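Local coordinates for protein RNA 2',3'-cyclic phosphodiesterase (Deinococcus radiodurans, PDB 5H7E) that belongs to the LigT-like family of the 2H phosphoesterase clan, an alpha/beta protein built round antiparallel sheet and carrying two copies of a short sequence signature, at residues R7-L12 against Q40-L45; V75-T80 against F145-T150; T155-I160 against Y168-T173. All blocks are in the same frame, centred on the assembly; numbering follows the deposited sequence.

Contact 1 (R7-L12 against Q40-L45). With SO4 (sulfate ion), chain D.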
loop_
_atom_site.group_PDB
_atom_site.type_symbol
_atom_site.label_atom_id
_atom_site.label_comp_id
_atom_site.label_asym_id
_atom_site.label_seq_id
_atom_site.Cartn_x
_atom_site.Cartn_y
_atom_site.Cartn_z
ATOM N N ARG A 7 -0.717 12.472 8.146
ATOM C CA ARG A 7 0.045 11.413 7.478
ATOM C C ARG A 7 -0.916 10.702 6.560
ATOM O O ARG A 7 -1.896 10.103 7.038
ATOM C CB ARG A 7 0.642 10.387 8.448
ATOM C CG ARG A 7 1.528 10.959 9.515
ATOM C CD ARG A 7 2.099 9.849 10.404
ATOM N NE ARG A 7 3.017 10.416 11.379
ATOM C CZ ARG A 7 3.975 9.723 11.981
ATOM N NH1 ARG A 7 4.127 8.431 11.696
ATOM N NH2 ARG A 7 4.782 10.316 12.856
ATOM N N LEU A 8 -0.666 10.801 5.246
ATOM C CA LEU A 8 -1.615 10.264 4.291
ATOM C C LEU A 8 -0.896 9.263 3.408
ATOM O O LEU A 8 0.328 9.285 3.275
ATOM C CB LEU A 8 -2.222 11.323 3.376
ATOM C CG LEU A 8 -2.920 12.463 4.131
ATOM C CD1 LEU A 8 -3.443 13.488 3.100
ATOM C CD2 LEU A 8 -4.090 11.961 4.977
ATOM N N PHE A 9 -1.668 8.360 2.799
ATOM C CA PHE A 9 -1.052 7.523 1.777
ATOM C C PHE A 9 -2.124 7.057 0.815
ATOM O O PHE A 9 -3.292 6.977 1.172
ATOM C CB PHE A 9 -0.264 6.316 2.364
ATOM C CG PHE A 9 -1.086 5.387 3.218
ATOM C CD1 PHE A 9 -1.323 5.679 4.567
ATOM C CD2 PHE A 9 -1.555 4.187 2.676
ATOM C CE1 PHE A 9 -2.050 4.801 5.371
ATOM C CE2 PHE A 9 -2.276 3.301 3.469
ATOM C CZ PHE A 9 -2.528 3.580 4.806
ATOM N N TYR A 10 -1.723 6.863 -0.443
ATOM C CA TYR A 10 -2.604 6.296 -1.458
ATOM C C TYR A 10 -2.323 4.810 -1.542
ATOM O O TYR A 10 -1.154 4.419 -1.534
ATOM C CB TYR A 10 -2.310 6.891 -2.809
ATOM C CG TYR A 10 -2.748 8.338 -3.054
ATOM C CD1 TYR A 10 -4.000 8.633 -3.542
ATOM C CD2 TYR A 10 -1.843 9.357 -2.861
ATOM C CE1 TYR A 10 -4.369 9.993 -3.861
ATOM C CE2 TYR A 10 -2.179 10.669 -3.143
ATOM C CZ TYR A 10 -3.409 10.960 -3.672
ATOM O OH TYR A 10 -3.651 12.297 -3.971
ATOM N N ALA A 11 -3.381 4.010 -1.528
ATOM C CA ALA A 11 -3.130 2.563 -1.558
ATOM C C ALA A 11 -4.320 1.886 -2.209
ATOM O O ALA A 11 -5.426 2.428 -2.261
ATOM C CB ALA A 11 -2.934 2.016 -0.143
ATOM N N LEU A 12 -4.110 0.631 -2.617
ATOM C CA LEU A 12 -5.226 -0.279 -2.917
ATOM C C LEU A 12 -5.577 -1.096 -1.675
ATOM O O LEU A 12 -4.693 -1.668 -1.019
ATOM C CB LEU A 12 -4.861 -1.259 -4.050
ATOM C CG LEU A 12 -4.266 -0.614 -5.304
ATOM C CD1 LEU A 12 -3.995 -1.768 -6.343
ATOM C CD2 LEU A 12 -5.290 0.335 -5.904
ATOM N N GLN A 40 -5.065 -3.951 8.243
ATOM C CA GLN A 40 -3.959 -3.054 7.912
ATOM C C GLN A 40 -3.302 -3.374 6.545
ATOM O O GLN A 40 -2.388 -2.663 6.124
ATOM C CB GLN A 40 -2.848 -3.128 8.987
ATOM C CG GLN A 40 -3.143 -2.665 10.439
ATOM C CD GLN A 40 -1.925 -2.901 11.392
ATOM O OE1 GLN A 40 -1.350 -4.028 11.508
ATOM N NE2 GLN A 40 -1.535 -1.839 12.078
ATOM N N MET A 41 -3.697 -4.450 5.879
ATOM C CA MET A 41 -3.010 -4.869 4.649
ATOM C C MET A 41 -3.466 -4.025 3.464
ATOM O O MET A 41 -4.659 -3.822 3.238
ATOM C CB MET A 41 -3.316 -6.336 4.352
ATOM C CG MET A 41 -2.628 -7.299 5.343
ATOM S SD MET A 41 -3.137 -9.001 5.014
ATOM C CE MET A 41 -2.219 -9.864 6.304
ATOM N N HIS A 42 -2.506 -3.509 2.715
ATOM C CA HIS A 42 -2.840 -2.674 1.583
ATOM C C HIS A 42 -1.619 -2.645 0.666
ATOM O O HIS A 42 -0.506 -3.042 1.046
ATOM C CB HIS A 42 -3.233 -1.242 2.000
ATOM C CG HIS A 42 -2.238 -0.634 2.882
ATOM N ND1 HIS A 42 -2.452 -0.490 4.241
ATOM C CD2 HIS A 42 -1.041 -0.079 2.623
ATOM C CE1 HIS A 42 -1.382 0.065 4.780
ATOM N NE2 HIS A 42 -0.497 0.285 3.829
ATOM N N VAL A 43 -1.855 -2.192 -0.572
ATOM C CA VAL A 43 -0.769 -2.004 -1.558
ATOM C C VAL A 43 -0.492 -0.500 -1.662
ATOM O O VAL A 43 -1.294 0.217 -2.252
ATOM C CB VAL A 43 -1.151 -2.547 -2.932
ATOM C CG1 VAL A 43 0.022 -2.336 -3.914
ATOM C CG2 VAL A 43 -1.548 -4.042 -2.912
ATOM N N THR A 44 0.576 -0.020 -1.014
ATOM C CA THR A 44 0.840 1.430 -0.985
ATOM C C THR A 44 1.391 1.889 -2.315
ATOM O O THR A 44 2.289 1.256 -2.879
ATOM C CB THR A 44 1.836 1.727 0.100
ATOM O OG1 THR A 44 1.302 1.267 1.331
ATOM C CG2 THR A 44 2.089 3.292 0.229
ATOM N N LEU A 45 0.895 3.027 -2.801
ATOM C CA LEU A 45 1.432 3.659 -4.007
ATOM C C LEU A 45 2.287 4.896 -3.700
ATOM O O LEU A 45 3.244 5.165 -4.424
ATOM C CB LEU A 45 0.281 4.071 -4.941
ATOM C CG LEU A 45 -0.381 2.922 -5.748
ATOM C CD1 LEU A 45 -1.299 2.115 -4.978
ATOM C CD2 LEU A 45 -1.108 3.469 -6.992
HETATM S S SO4 D . 4.265 -0.513 3.351
HETATM O O1 SO4 D . 4.479 0.534 4.324
HETATM O O2 SO4 D . 5.509 -1.302 3.270
HETATM O O3 SO4 D . 3.105 -1.248 3.837
HETATM O O4 SO4 D . 3.995 0.002 2.057
#
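F9 and H42 supply the aromatic part of this contact, reaching for each other from opposite directions. CE2 of F9 sits over the centre of the H42 imidazole, 3.5 Å from NE2 of H42, and the two planes are inclined at 38°, so the rings meet obliquely. Both have CG placed between the backbone N and the carbonyl carbon (chi1 58° for F9, 51° for H42), which brings each ring up beside the other on the face of the sheet that A11 and T44 share. The methyl of A11 packs beside H42, its CB 3.9 Å from CB of H42.

Main-chain hydrogen bonds tie strand 7-12 to the 42-44 strand in antiparallel fashion. L12 and V43 form a hydrogen-bonded pair: N of L12 gives to O of V43 and N of V43 to O of L12, each at 2.9 Å. A11 and T44, next along, are a non-hydrogen-bonded pair, and CA of A11 comes within 3.1 Å of O of V43. A nearly straight bond, N of L45 to O of Y10 at 2.8 Å, holds the chain where it turns a corner at L45.

H42, V43 and T44 spell the His-x-Thr signature of 2H phosphoesterases. H42 and T44 point to the face where a sulfate and a glycerol are bound: OG1 of T44 is 3.1 Å from O4 of the sulfate, with glycerol also within its reach, while NE2 of H42 is hydrogen-bonded to that glycerol. H127 and T129, a second His-x-Thr, also bind the sulfate.

Apolar packing lies on the opposite face. L12 and V43 meet CB to CB, and CD1 of L45 approaches CG of L12 at 4.0 Å. Helix 101-114 covers L45 and Y10, whose OH is bonded to O of L59.

Contact 2 (V75-T80 against F145-T150); sequences VNLRGT and FDQSWT
The W149 indole has V75 on one face and L77 at its rim. CB of V75 stands 3.7 Å from the centroid of the six-membered ring, only 4° off the normal, a CH-pi contact, and CG1 of V75 rides over the same face, 3.5 Å from CH2 of W149. CG of W149 lies between its backbone N and carbonyl carbon (chi1 75°), which swings the indole alongside the valine. CD2 of L77 comes in near the ring plane, at the CZ3 side. The F145 ring is met at its edge instead: O of R78 is 3.5 Å from CD1 of F145, and CG2 of T80 is 3.9 Å from CE1 of F145. CB of F145 presses on CB of L77 at 3.5 Å.

Beneath these side chains, V75 and W149 are a hydrogen-bonded antiparallel pair, the bond from N of V75 to O of W149 measuring 2.8 Å. N of L77 then gives to O of Q147, and N of F145 to O of R78. A water in the gap donates to O of L77 (2.6 Å) and to O of Q147 (3.0 Å), filling in where the loop at 145-147 departs from strand geometry. N76 and S148 share the other face, where ND2 of N76 is bonded to E97.

Helix 16-26 packs on F145, Q147 and W149, while strand 91-97 flanks 73-83 on its other side. This is helix-on-sheet packing over an antiparallel strand pair, part of the curled beta sheet of the LigT-like fold.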
loop_
_atom_site.group_PDB
_atom_site.type_symbol
_atom_site.label_atom_id
_atom_site.label_comp_id
_atom_site.label_asym_id
_atom_site.label_seq_id
_atom_site.Cartn_x
_atom_site.Cartn_y
_atom_site.Cartn_z
ATOM N N VAL A 75 -5.209 -7.462 -9.897
ATOM C CA VAL A 75 -3.987 -7.539 -9.125
ATOM C C VAL A 75 -3.711 -8.992 -8.792
ATOM O O VAL A 75 -4.603 -9.691 -8.305
ATOM C CB VAL A 75 -4.110 -6.728 -7.830
ATOM C CG1 VAL A 75 -2.711 -6.671 -7.107
ATOM C CG2 VAL A 75 -4.596 -5.274 -8.143
ATOM N N ASN A 76 -2.489 -9.447 -9.100
ATOM C CA ASN A 76 -2.091 -10.833 -8.873
ATOM C C ASN A 76 -1.094 -10.895 -7.737
ATOM O O ASN A 76 -0.116 -10.146 -7.746
ATOM C CB ASN A 76 -1.452 -11.365 -10.136
ATOM C CG ASN A 76 -2.398 -11.288 -11.298
ATOM O OD1 ASN A 76 -3.326 -12.077 -11.368
ATOM N ND2 ASN A 76 -2.161 -10.358 -12.221
ATOM N N LEU A 77 -1.336 -11.784 -6.772
ATOM C CA LEU A 77 -0.294 -12.136 -5.810
ATOM C C LEU A 77 0.783 -12.953 -6.489
ATOM O O LEU A 77 0.494 -13.761 -7.392
ATOM C CB LEU A 77 -0.853 -12.979 -4.665
ATOM C CG LEU A 77 -1.930 -12.377 -3.764
ATOM C CD1 LEU A 77 -2.266 -13.371 -2.664
ATOM C CD2 LEU A 77 -1.463 -11.041 -3.191
ATOM N N ARG A 78 2.047 -12.713 -6.077
ATOM C CA ARG A 78 3.150 -13.475 -6.630
ATOM C C ARG A 78 3.874 -14.142 -5.458
ATOM O O ARG A 78 3.238 -14.874 -4.708
ATOM C CB ARG A 78 4.056 -12.593 -7.522
ATOM C CG ARG A 78 3.245 -11.925 -8.689
ATOM C CD ARG A 78 2.803 -13.022 -9.705
ATOM N NE ARG A 78 3.942 -13.626 -10.397
ATOM C CZ ARG A 78 3.829 -14.608 -11.296
ATOM N NH1 ARG A 78 2.654 -15.162 -11.485
ATOM N NH2 ARG A 78 4.911 -15.091 -11.926
ATOM N N GLY A 79 5.181 -13.950 -5.325
ATOM C CA GLY A 79 5.976 -14.655 -4.317
ATOM C C GLY A 79 6.297 -13.736 -3.148
ATOM O O GLY A 79 6.005 -12.559 -3.187
ATOM N N THR A 80 6.838 -14.317 -2.078
ATOM C CA THR A 80 7.244 -13.501 -0.943
ATOM C C THR A 80 8.672 -12.984 -1.123
ATOM O O THR A 80 9.465 -13.490 -1.932
ATOM C CB THR A 80 7.104 -14.297 0.345
ATOM O OG1 THR A 80 7.826 -15.563 0.201
ATOM C CG2 THR A 80 5.621 -14.531 0.689
ATOM N N PHE A 145 1.920 -17.478 -4.282
ATOM C CA PHE A 145 0.477 -17.436 -4.241
ATOM C C PHE A 145 -0.075 -17.397 -5.663
ATOM O O PHE A 145 0.605 -16.971 -6.609
ATOM C CB PHE A 145 0.009 -16.181 -3.450
ATOM C CG PHE A 145 0.456 -16.175 -2.031
ATOM C CD1 PHE A 145 1.673 -15.644 -1.673
ATOM C CD2 PHE A 145 -0.380 -16.669 -1.049
ATOM C CE1 PHE A 145 2.086 -15.672 -0.353
ATOM C CE2 PHE A 145 -0.007 -16.674 0.259
ATOM C CZ PHE A 145 1.238 -16.191 0.631
ATOM N N ASP A 146 -1.295 -17.896 -5.817
ATOM C CA ASP A 146 -1.921 -17.846 -7.123
ATOM C C ASP A 146 -3.211 -17.046 -7.131
ATOM O O ASP A 146 -3.886 -17.029 -8.170
ATOM C CB ASP A 146 -2.207 -19.258 -7.667
ATOM C CG ASP A 146 -3.179 -20.070 -6.802
ATOM O OD1 ASP A 146 -3.837 -19.564 -5.879
ATOM O OD2 ASP A 146 -3.311 -21.291 -7.073
ATOM N N GLN A 147 -3.538 -16.356 -6.035
ATOM C CA GLN A 147 -4.805 -15.655 -5.975
ATOM C C GLN A 147 -4.692 -14.275 -6.614
ATOM O O GLN A 147 -3.604 -13.717 -6.774
ATOM C CB GLN A 147 -5.255 -15.477 -4.543
ATOM C CG GLN A 147 -5.498 -16.807 -3.769
ATOM C CD GLN A 147 -4.237 -17.335 -3.045
ATOM O OE1 GLN A 147 -3.128 -16.962 -3.351
ATOM N NE2 GLN A 147 -4.443 -18.211 -2.083
ATOM N N SER A 148 -5.844 -13.779 -7.036
ATOM C CA SER A 148 -5.883 -12.449 -7.629
ATOM C C SER A 148 -7.201 -11.805 -7.245
ATOM O O SER A 148 -8.149 -12.484 -6.801
ATOM C CB SER A 148 -5.769 -12.515 -9.151
ATOM O OG SER A 148 -6.835 -13.263 -9.680
ATOM N N TRP A 149 -7.283 -10.473 -7.451
ATOM C CA TRP A 149 -8.567 -9.807 -7.237
ATOM C C TRP A 149 -8.681 -8.622 -8.174
ATOM O O TRP A 149 -7.686 -8.142 -8.701
ATOM C CB TRP A 149 -8.765 -9.290 -5.808
ATOM C CG TRP A 149 -8.002 -8.034 -5.424
ATOM C CD1 TRP A 149 -8.574 -6.788 -5.279
ATOM C CD2 TRP A 149 -6.643 -7.908 -4.971
ATOM N NE1 TRP A 149 -7.639 -5.905 -4.828
ATOM C CE2 TRP A 149 -6.461 -6.551 -4.617
ATOM C CE3 TRP A 149 -5.543 -8.799 -4.833
ATOM C CZ2 TRP A 149 -5.234 -6.057 -4.136
ATOM C CZ3 TRP A 149 -4.330 -8.294 -4.350
ATOM C CH2 TRP A 149 -4.202 -6.930 -3.981
ATOM N N THR A 150 -9.890 -8.100 -8.292
ATOM C CA THR A 150 -10.147 -6.908 -9.105
ATOM C C THR A 150 -10.353 -5.721 -8.189
ATOM O O THR A 150 -11.254 -5.736 -7.332
ATOM C CB THR A 150 -11.373 -7.118 -9.988
ATOM O OG1 THR A 150 -11.108 -8.178 -10.901
ATOM C CG2 THR A 150 -11.635 -5.859 -10.821
HETATM O O HOH W 1 -1.549 -14.749 -8.650
#

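Contact 3 (T155-I160 against Y168-T173); sequences TLYRSI and YEVQST
O of L156 is gripped by two amides: N of Q171 binds it firmly at 2.8 Å, and N of S172 weakly at 3.3 Å. O of E169 is likewise shared. It takes a straight bond from N of R158 at 2.8 Å and a weak one from NE2 of Q171, whose chain bends at CG (chi2 -59°) to bring the amide back over CB of R158. Two residues opposite one make a classic beta bulge, here interrupting the antiparallel hairpin of strands 148-160 and 167-175 and shifting the pairing by one between L156 and Y157.

On the face shared by T155, Y157, S159, Y168 and V170, CE1 of Y157 packs 4.0 Å from CG2 of V170, while CG2 of T155 rests above the centre of the Y157 ring. The Y168 ring turns its edge to S159, with CE1 of Y168 3.7 Å from OG of S159, a hydroxyl bonded to glycerol. Across the sheet, a water accepts from NH1 of R158 and donates to OE1 of Q171. CD1 of I160 lies over one face of the R158 guanidinium, toward its rim, and 3.5 Å from OE2 of E169.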
loop_
_atom_site.group_PDB
_atom_site.type_symbol
_atom_site.label_atom_id
_atom_site.label_comp_id
_atom_site.label_asym_id
_atom_site.label_seq_id
_atom_site.Cartn_x
_atom_site.Cartn_y
_atom_site.Cartn_z
ATOM N N THR A 155 -7.548 4.262 -2.956
ATOM C CA THR A 155 -8.025 4.871 -1.715
ATOM C C THR A 155 -6.971 5.836 -1.181
ATOM O O THR A 155 -5.777 5.532 -1.174
ATOM C CB THR A 155 -8.326 3.807 -0.692
ATOM O OG1 THR A 155 -9.380 2.943 -1.188
ATOM C CG2 THR A 155 -8.739 4.459 0.684
ATOM N N LEU A 156 -7.437 6.997 -0.674
ATOM C CA LEU A 156 -6.562 7.888 0.078
ATOM C C LEU A 156 -6.841 7.678 1.564
ATOM O O LEU A 156 -7.965 7.880 2.011
ATOM C CB LEU A 156 -6.789 9.343 -0.347
ATOM C CG LEU A 156 -6.026 10.418 0.451
ATOM C CD1 LEU A 156 -4.536 10.324 0.162
ATOM C CD2 LEU A 156 -6.515 11.884 0.100
ATOM N N TYR A 157 -5.840 7.207 2.302
ATOM C CA TYR A 157 -5.942 6.904 3.730
ATOM C C TYR A 157 -5.249 7.972 4.545
ATOM O O TYR A 157 -4.260 8.578 4.107
ATOM C CB TYR A 157 -5.230 5.573 4.029
ATOM C CG TYR A 157 -5.900 4.344 3.500
ATOM C CD1 TYR A 157 -6.947 3.758 4.220
ATOM C CD2 TYR A 157 -5.497 3.769 2.303
ATOM C CE1 TYR A 157 -7.544 2.585 3.747
ATOM C CE2 TYR A 157 -6.109 2.614 1.811
ATOM C CZ TYR A 157 -7.120 2.038 2.552
ATOM O OH TYR A 157 -7.713 0.900 2.048
ATOM N N ARG A 158 -5.718 8.148 5.778
ATOM C CA ARG A 158 -4.961 8.871 6.784
ATOM C C ARG A 158 -4.507 7.871 7.837
ATOM O O ARG A 158 -5.288 7.023 8.265
ATOM C CB ARG A 158 -5.797 9.937 7.418
ATOM C CG ARG A 158 -5.074 10.705 8.494
ATOM C CD ARG A 158 -5.954 11.774 9.033
ATOM N NE ARG A 158 -5.337 12.351 10.214
ATOM C CZ ARG A 158 -5.969 13.179 11.042
ATOM N NH1 ARG A 158 -7.218 13.547 10.781
ATOM N NH2 ARG A 158 -5.335 13.650 12.102
ATOM N N SER A 159 -3.268 8.007 8.285
ATOM C CA SER A 159 -2.730 7.178 9.352
ATOM C C SER A 159 -2.737 7.920 10.681
ATOM O O SER A 159 -2.289 9.063 10.773
ATOM C CB SER A 159 -1.316 6.716 8.984
ATOM O OG SER A 159 -0.743 5.996 10.067
ATOM N N ILE A 160 -3.258 7.269 11.716
ATOM C CA ILE A 160 -3.281 7.847 13.056
ATOM C C ILE A 160 -2.609 6.867 14.002
ATOM O O ILE A 160 -2.842 5.658 13.914
ATOM C CB ILE A 160 -4.710 8.196 13.492
ATOM C CG1 ILE A 160 -5.178 9.432 12.705
ATOM C CG2 ILE A 160 -4.754 8.473 15.025
ATOM C CD1 ILE A 160 -6.670 9.551 12.526
ATOM N N TYR A 168 -5.805 3.168 10.271
ATOM C CA TYR A 168 -6.004 3.800 8.970
ATOM C C TYR A 168 -7.469 4.206 8.824
ATOM O O TYR A 168 -8.373 3.423 9.135
ATOM C CB TYR A 168 -5.568 2.857 7.851
ATOM C CG TYR A 168 -4.132 2.391 7.996
ATOM C CD1 TYR A 168 -3.146 3.245 8.435
ATOM C CD2 TYR A 168 -3.782 1.084 7.762
ATOM C CE1 TYR A 168 -1.837 2.810 8.583
ATOM C CE2 TYR A 168 -2.487 0.642 7.941
ATOM C CZ TYR A 168 -1.520 1.504 8.320
ATOM O OH TYR A 168 -0.233 1.057 8.454
ATOM N N GLU A 169 -7.704 5.439 8.396
ATOM C CA GLU A 169 -9.047 5.950 8.157
ATOM C C GLU A 169 -9.162 6.334 6.695
ATOM O O GLU A 169 -8.293 7.052 6.176
ATOM C CB GLU A 169 -9.349 7.171 9.016
ATOM C CG GLU A 169 -9.340 6.868 10.509
ATOM C CD GLU A 169 -9.733 8.070 11.345
ATOM O OE1 GLU A 169 -9.973 9.147 10.748
ATOM O OE2 GLU A 169 -9.799 7.942 12.595
ATOM N N VAL A 170 -10.211 5.848 6.031
ATOM C CA VAL A 170 -10.436 6.218 4.633
ATOM C C VAL A 170 -10.794 7.696 4.561
ATOM O O VAL A 170 -11.750 8.163 5.199
ATOM C CB VAL A 170 -11.564 5.394 4.002
ATOM C CG1 VAL A 170 -11.932 6.012 2.620
ATOM C CG2 VAL A 170 -11.240 3.985 3.899
ATOM N N GLN A 171 -10.031 8.451 3.767
ATOM C CA GLN A 171 -10.333 9.853 3.500
ATOM C C GLN A 171 -11.189 10.021 2.263
ATOM O O GLN A 171 -12.124 10.825 2.250
ATOM C CB GLN A 171 -9.059 10.656 3.301
ATOM C CG GLN A 171 -8.141 10.599 4.458
ATOM C CD GLN A 171 -8.809 11.118 5.694
ATOM O OE1 GLN A 171 -8.948 12.321 5.851
ATOM N NE2 GLN A 171 -9.252 10.223 6.563
ATOM N N SER A 172 -10.868 9.286 1.209
ATOM C CA SER A 172 -11.615 9.368 -0.030
ATOM C C SER A 172 -11.288 8.131 -0.843
ATOM O O SER A 172 -10.235 7.525 -0.664
ATOM C CB SER A 172 -11.266 10.628 -0.825
ATOM O OG SER A 172 -12.303 10.836 -1.758
ATOM N N THR A 173 -12.217 7.726 -1.698
ATOM C CA THR A 173 -11.940 6.662 -2.646
ATOM C C THR A 173 -12.152 7.199 -4.053
ATOM O O THR A 173 -12.969 8.104 -4.267
ATOM C CB THR A 173 -12.808 5.424 -2.427
ATOM O OG1 THR A 173 -14.193 5.785 -2.515
ATOM C CG2 THR A 173 -12.532 4.810 -1.071
HETATM O O HOH W 2 -9.276 13.700 8.452
#

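How the contacts relate
Strand 6-13 of contact 1 joins strand 148-160, which serves both other contacts, so all three share one sheet. Contacts 1 and 3 have centres about 8 Å apart and are stitched by a probable bond from N of Y157 to O of F9 (2.8 Å). CE2 of Y168 also lies 3.4 Å from CE1 of H42, so contact 3 borders the glycerol side of the His-x-Thr pocket, while the sulfate sits by T44. Contact 2 is farther off, its centre about 17 Å from that of contact 1, touching it through CG2 of V75 and CD1 of L12 (4.0 Å). Contacts 2 and 3 lie on opposite sides of the chain's centre, their nearest atoms about 10 Å apart.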